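Local coordinates for protein uncharacterized ACR, COG1565 superfamily (Burkholderia thailandensis, PDB 4F3N) that is of unknown function but has a methyltransferase fold, binds S-adenosyl-L-homocysteine and may be a protein-arginine methyltransferase, at residues F296-H308 and Q335-H347. Numbering follows the deposited sequence.
Sequences FIDYGFPSHEYYH and QDITAHVEFSAIH
Gly300 and Phe301 run parallel to Val341 and Glu342, joined by backbone bonds from Val341 N to Tyr299 O (2.8 Å), Phe301 N to Val341 O (3.0 Å) and Phe343 N to Phe301 O (2.9 Å). At Gly300 the backbone conformation would push a CB into the preceding carbonyl O, and its CA makes a CA-H...O contact with Val341 O. Tyr299 turns the CD2 edge of its ring onto a face of the His340 imidazole. The stack is T-shaped, with planes at 69°. Phe301 CE2 meets CD2 of the same imidazole, the rings nearly parallel but slid apart so that they barely overlap. Tyr299 OH ends beside Thr338 OG1, 3.2 Å away. On the face of the short sheet that Phe301 also points to, Glu342 lays CB over a face of the Tyr306 ring, a CH-pi contact. The Glu342 chain bends about its CB-CG bond (chi2 -84°), which carries the carboxylate back over the start of helix 343-352. There OE2 accepts from Ala345 N and, weakly, from Ser344 N, as an N-cap. Ser344 OG in turn accepts from Ser303 N (2.9 Å) at the first turn of helix 303-306 and also bonds Leu432 O at the C-terminus. The Phe343 ring takes Val341 CG1 over one face and meets Gly300 and Phe301 at its edge. Asp298 packs its carboxylate carbon on Val341 CG2, while its OD2 bonds Asp218 N. Tyr306 OH bonds Glu273 OE1, and Tyr307 OH bonds Glu273 O. Tyr299 lies about 4 Å from Thr113, side chain to side chain. Thr113 binds S-adenosyl-L-homocysteine, so the contact probably borders the cofactor site. The chain leaves strand 293-298 of the central methyltransferase sheet, turns a corner at Tyr299, and enters the smaller sheet as outer strand 300-301, beside 336-342. Phe343 packs on strand 407-414, and Ile346 on helix 276-288.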
# COMPACT_ATOMS: atom_id res chain seq x y z
N PHE A 296 7.69 -4.10 1.48
CA PHE A 296 6.31 -3.68 1.22
C PHE A 296 5.35 -4.50 2.04
O PHE A 296 5.44 -5.72 2.03
CB PHE A 296 5.99 -3.79 -0.27
CG PHE A 296 6.87 -2.92 -1.12
CD1 PHE A 296 6.66 -1.55 -1.21
CD2 PHE A 296 7.93 -3.47 -1.80
CE1 PHE A 296 7.48 -0.75 -2.02
CE2 PHE A 296 8.78 -2.66 -2.56
CZ PHE A 296 8.54 -1.32 -2.67
N ILE A 297 4.50 -3.83 2.81
CA ILE A 297 3.53 -4.45 3.68
C ILE A 297 2.16 -4.10 3.13
O ILE A 297 1.87 -2.90 2.94
CB ILE A 297 3.62 -3.91 5.12
CG1 ILE A 297 5.07 -4.09 5.63
CG2 ILE A 297 2.62 -4.64 6.05
CD1 ILE A 297 5.78 -2.78 5.91
N ASP A 298 1.34 -5.09 2.85
CA ASP A 298 0.02 -4.81 2.29
C ASP A 298 -0.84 -6.04 2.26
O ASP A 298 -0.37 -7.18 2.35
CB ASP A 298 0.16 -4.22 0.88
CG ASP A 298 -0.66 -2.99 0.64
OD1 ASP A 298 -1.84 -2.92 1.12
OD2 ASP A 298 -0.15 -2.07 -0.05
N TYR A 299 -2.13 -5.79 2.11
CA TYR A 299 -3.09 -6.87 1.93
C TYR A 299 -3.17 -7.32 0.48
O TYR A 299 -3.14 -6.52 -0.48
CB TYR A 299 -4.45 -6.45 2.48
CG TYR A 299 -4.92 -5.05 2.11
CD1 TYR A 299 -4.65 -3.94 2.94
CD2 TYR A 299 -5.64 -4.82 0.95
CE1 TYR A 299 -5.11 -2.67 2.63
CE2 TYR A 299 -6.09 -3.52 0.62
CZ TYR A 299 -5.82 -2.47 1.47
OH TYR A 299 -6.25 -1.20 1.15
N GLY A 300 -3.19 -8.61 0.31
CA GLY A 300 -3.23 -9.22 -1.02
C GLY A 300 -2.74 -10.65 -1.06
O GLY A 300 -2.69 -11.31 -0.02
N PHE A 301 -2.45 -11.15 -2.26
CA PHE A 301 -2.25 -12.58 -2.46
C PHE A 301 -1.38 -12.79 -3.67
O PHE A 301 -1.29 -11.92 -4.54
CB PHE A 301 -3.59 -13.36 -2.73
CG PHE A 301 -4.80 -12.87 -1.96
CD1 PHE A 301 -5.09 -13.38 -0.71
CD2 PHE A 301 -5.70 -11.97 -2.53
CE1 PHE A 301 -6.18 -12.94 0.00
CE2 PHE A 301 -6.81 -11.51 -1.81
CZ PHE A 301 -7.05 -12.01 -0.55
N PRO A 302 -0.74 -13.94 -3.77
CA PRO A 302 -0.11 -14.31 -5.04
C PRO A 302 -1.16 -14.52 -6.13
O PRO A 302 -2.34 -14.59 -5.86
CB PRO A 302 0.56 -15.63 -4.73
CG PRO A 302 0.57 -15.72 -3.21
CD PRO A 302 -0.64 -15.00 -2.76
N SER A 303 -0.69 -14.64 -7.35
CA SER A 303 -1.59 -14.51 -8.50
C SER A 303 -2.67 -15.61 -8.54
O SER A 303 -3.82 -15.30 -8.86
CB SER A 303 -0.81 -14.49 -9.82
OG SER A 303 0.02 -15.64 -9.94
N HIS A 304 -2.30 -16.86 -8.22
CA HIS A 304 -3.25 -18.00 -8.26
C HIS A 304 -4.45 -17.76 -7.40
O HIS A 304 -5.61 -18.05 -7.78
CB HIS A 304 -2.53 -19.28 -7.82
N GLU A 305 -4.20 -17.20 -6.22
CA GLU A 305 -5.23 -16.86 -5.29
C GLU A 305 -5.93 -15.54 -5.61
O GLU A 305 -7.15 -15.36 -5.39
CB GLU A 305 -4.59 -16.79 -3.92
CG GLU A 305 -5.52 -16.50 -2.78
CD GLU A 305 -4.92 -16.90 -1.44
OE1 GLU A 305 -3.72 -17.29 -1.41
OE2 GLU A 305 -5.65 -16.83 -0.43
N TYR A 306 -5.14 -14.58 -6.06
CA TYR A 306 -5.72 -13.26 -6.41
C TYR A 306 -6.78 -13.44 -7.50
O TYR A 306 -7.88 -12.90 -7.39
CB TYR A 306 -4.63 -12.29 -6.88
CG TYR A 306 -5.12 -10.86 -6.97
CD1 TYR A 306 -5.91 -10.44 -8.02
CD2 TYR A 306 -4.79 -9.95 -6.00
CE1 TYR A 306 -6.40 -9.14 -8.09
CE2 TYR A 306 -5.23 -8.64 -6.08
CZ TYR A 306 -6.05 -8.25 -7.11
OH TYR A 306 -6.49 -6.96 -7.16
N TYR A 307 -6.44 -14.21 -8.52
CA TYR A 307 -7.29 -14.41 -9.71
C TYR A 307 -7.97 -15.77 -9.66
O TYR A 307 -8.22 -16.40 -10.68
CB TYR A 307 -6.46 -14.24 -10.98
CG TYR A 307 -5.90 -12.84 -11.17
CD1 TYR A 307 -6.75 -11.75 -11.30
CD2 TYR A 307 -4.55 -12.61 -11.24
CE1 TYR A 307 -6.23 -10.48 -11.49
CE2 TYR A 307 -4.03 -11.36 -11.42
CZ TYR A 307 -4.88 -10.27 -11.55
OH TYR A 307 -4.37 -9.00 -11.70
N HIS A 308 -8.31 -16.21 -8.46
CA HIS A 308 -9.03 -17.44 -8.27
C HIS A 308 -10.37 -17.39 -9.00
O HIS A 308 -11.03 -16.32 -9.07
CB HIS A 308 -9.28 -17.64 -6.79
CG HIS A 308 -9.65 -19.04 -6.42
ND1 HIS A 308 -10.91 -19.50 -6.50
CD2 HIS A 308 -8.87 -20.10 -5.98
CE1 HIS A 308 -10.94 -20.80 -6.11
NE2 HIS A 308 -9.68 -21.16 -5.80
N GLN A 335 -13.95 9.72 -0.26
CA GLN A 335 -13.75 8.36 0.15
C GLN A 335 -12.46 7.80 -0.45
O GLN A 335 -11.96 8.29 -1.47
CB GLN A 335 -14.97 7.49 -0.24
CG GLN A 335 -15.18 7.32 -1.74
CD GLN A 335 -16.17 6.23 -2.08
OE1 GLN A 335 -17.00 5.82 -1.25
NE2 GLN A 335 -16.12 5.74 -3.33
N ASP A 336 -11.95 6.76 0.22
CA ASP A 336 -10.78 5.99 -0.19
C ASP A 336 -11.23 4.99 -1.25
O ASP A 336 -12.36 4.55 -1.24
CB ASP A 336 -10.31 5.19 1.05
CG ASP A 336 -8.92 4.71 0.96
OD1 ASP A 336 -8.25 4.93 -0.08
OD2 ASP A 336 -8.49 4.09 1.96
N ILE A 337 -10.33 4.64 -2.16
CA ILE A 337 -10.54 3.55 -3.11
C ILE A 337 -9.25 2.72 -3.09
O ILE A 337 -8.16 3.29 -3.26
CB ILE A 337 -10.79 4.03 -4.57
CG1 ILE A 337 -11.98 5.03 -4.64
CG2 ILE A 337 -11.04 2.80 -5.46
CD1 ILE A 337 -12.14 5.74 -5.99
N THR A 338 -9.35 1.43 -2.79
CA THR A 338 -8.14 0.60 -2.74
C THR A 338 -8.41 -0.70 -3.48
O THR A 338 -9.52 -1.07 -3.73
CB THR A 338 -7.72 0.23 -1.28
OG1 THR A 338 -8.76 -0.51 -0.65
CG2 THR A 338 -7.41 1.46 -0.46
N ALA A 339 -7.34 -1.39 -3.83
CA ALA A 339 -7.45 -2.73 -4.34
C ALA A 339 -6.41 -3.53 -3.59
O ALA A 339 -5.43 -2.99 -3.15
CB ALA A 339 -7.11 -2.77 -5.81
N HIS A 340 -6.62 -4.82 -3.45
CA HIS A 340 -5.58 -5.68 -2.85
C HIS A 340 -4.40 -5.77 -3.78
O HIS A 340 -4.49 -5.44 -4.96
CB HIS A 340 -6.14 -7.06 -2.61
CG HIS A 340 -7.10 -7.15 -1.45
ND1 HIS A 340 -8.03 -6.18 -1.13
CD2 HIS A 340 -7.27 -8.17 -0.53
CE1 HIS A 340 -8.71 -6.57 -0.04
NE2 HIS A 340 -8.27 -7.78 0.32
N VAL A 341 -3.26 -6.19 -3.26
CA VAL A 341 -2.06 -6.30 -4.01
C VAL A 341 -1.89 -7.70 -4.57
O VAL A 341 -2.14 -8.70 -3.88
CB VAL A 341 -0.87 -5.90 -3.10
CG1 VAL A 341 0.46 -6.16 -3.78
CG2 VAL A 341 -1.03 -4.46 -2.67
N GLU A 342 -1.41 -7.77 -5.81
CA GLU A 342 -1.17 -9.06 -6.47
C GLU A 342 0.33 -9.30 -6.41
O GLU A 342 1.11 -8.69 -7.16
CB GLU A 342 -1.76 -9.03 -7.88
CG GLU A 342 -1.86 -10.41 -8.51
CD GLU A 342 -0.57 -10.82 -9.15
OE1 GLU A 342 -0.39 -10.47 -10.32
OE2 GLU A 342 0.25 -11.47 -8.49
N PHE A 343 0.75 -10.12 -5.44
CA PHE A 343 2.16 -10.20 -5.06
C PHE A 343 3.07 -10.90 -6.06
O PHE A 343 4.29 -10.67 -6.02
CB PHE A 343 2.33 -10.77 -3.65
CG PHE A 343 2.05 -9.79 -2.57
CD1 PHE A 343 2.99 -8.86 -2.21
CD2 PHE A 343 0.83 -9.76 -1.94
CE1 PHE A 343 2.72 -7.93 -1.23
CE2 PHE A 343 0.55 -8.88 -0.94
CZ PHE A 343 1.52 -7.93 -0.57
N SER A 344 2.53 -11.74 -6.95
CA SER A 344 3.38 -12.39 -7.97
C SER A 344 3.94 -11.36 -8.96
O SER A 344 5.13 -11.36 -9.26
CB SER A 344 2.61 -13.48 -8.71
OG SER A 344 2.15 -14.44 -7.78
N ALA A 345 3.09 -10.47 -9.41
CA ALA A 345 3.49 -9.37 -10.28
C ALA A 345 4.46 -8.43 -9.56
O ALA A 345 5.39 -7.95 -10.19
CB ALA A 345 2.27 -8.60 -10.72
N ILE A 346 4.21 -8.17 -8.27
CA ILE A 346 5.18 -7.37 -7.47
C ILE A 346 6.54 -8.08 -7.41
O ILE A 346 7.58 -7.47 -7.64
CB ILE A 346 4.63 -7.07 -6.06
CG1 ILE A 346 3.37 -6.24 -6.16
CG2 ILE A 346 5.67 -6.35 -5.17
CD1 ILE A 346 3.47 -4.99 -7.03
N HIS A 347 6.54 -9.39 -7.12
CA HIS A 347 7.77 -10.19 -7.16
C HIS A 347 8.51 -10.05 -8.48
O HIS A 347 9.73 -9.74 -8.50
CB HIS A 347 7.40 -11.65 -6.93
CG HIS A 347 8.52 -12.62 -7.21
ND1 HIS A 347 8.34 -13.73 -7.94
CD2 HIS A 347 9.85 -12.60 -6.84
CE1 HIS A 347 9.48 -14.42 -8.02
NE2 HIS A 347 10.42 -13.76 -7.34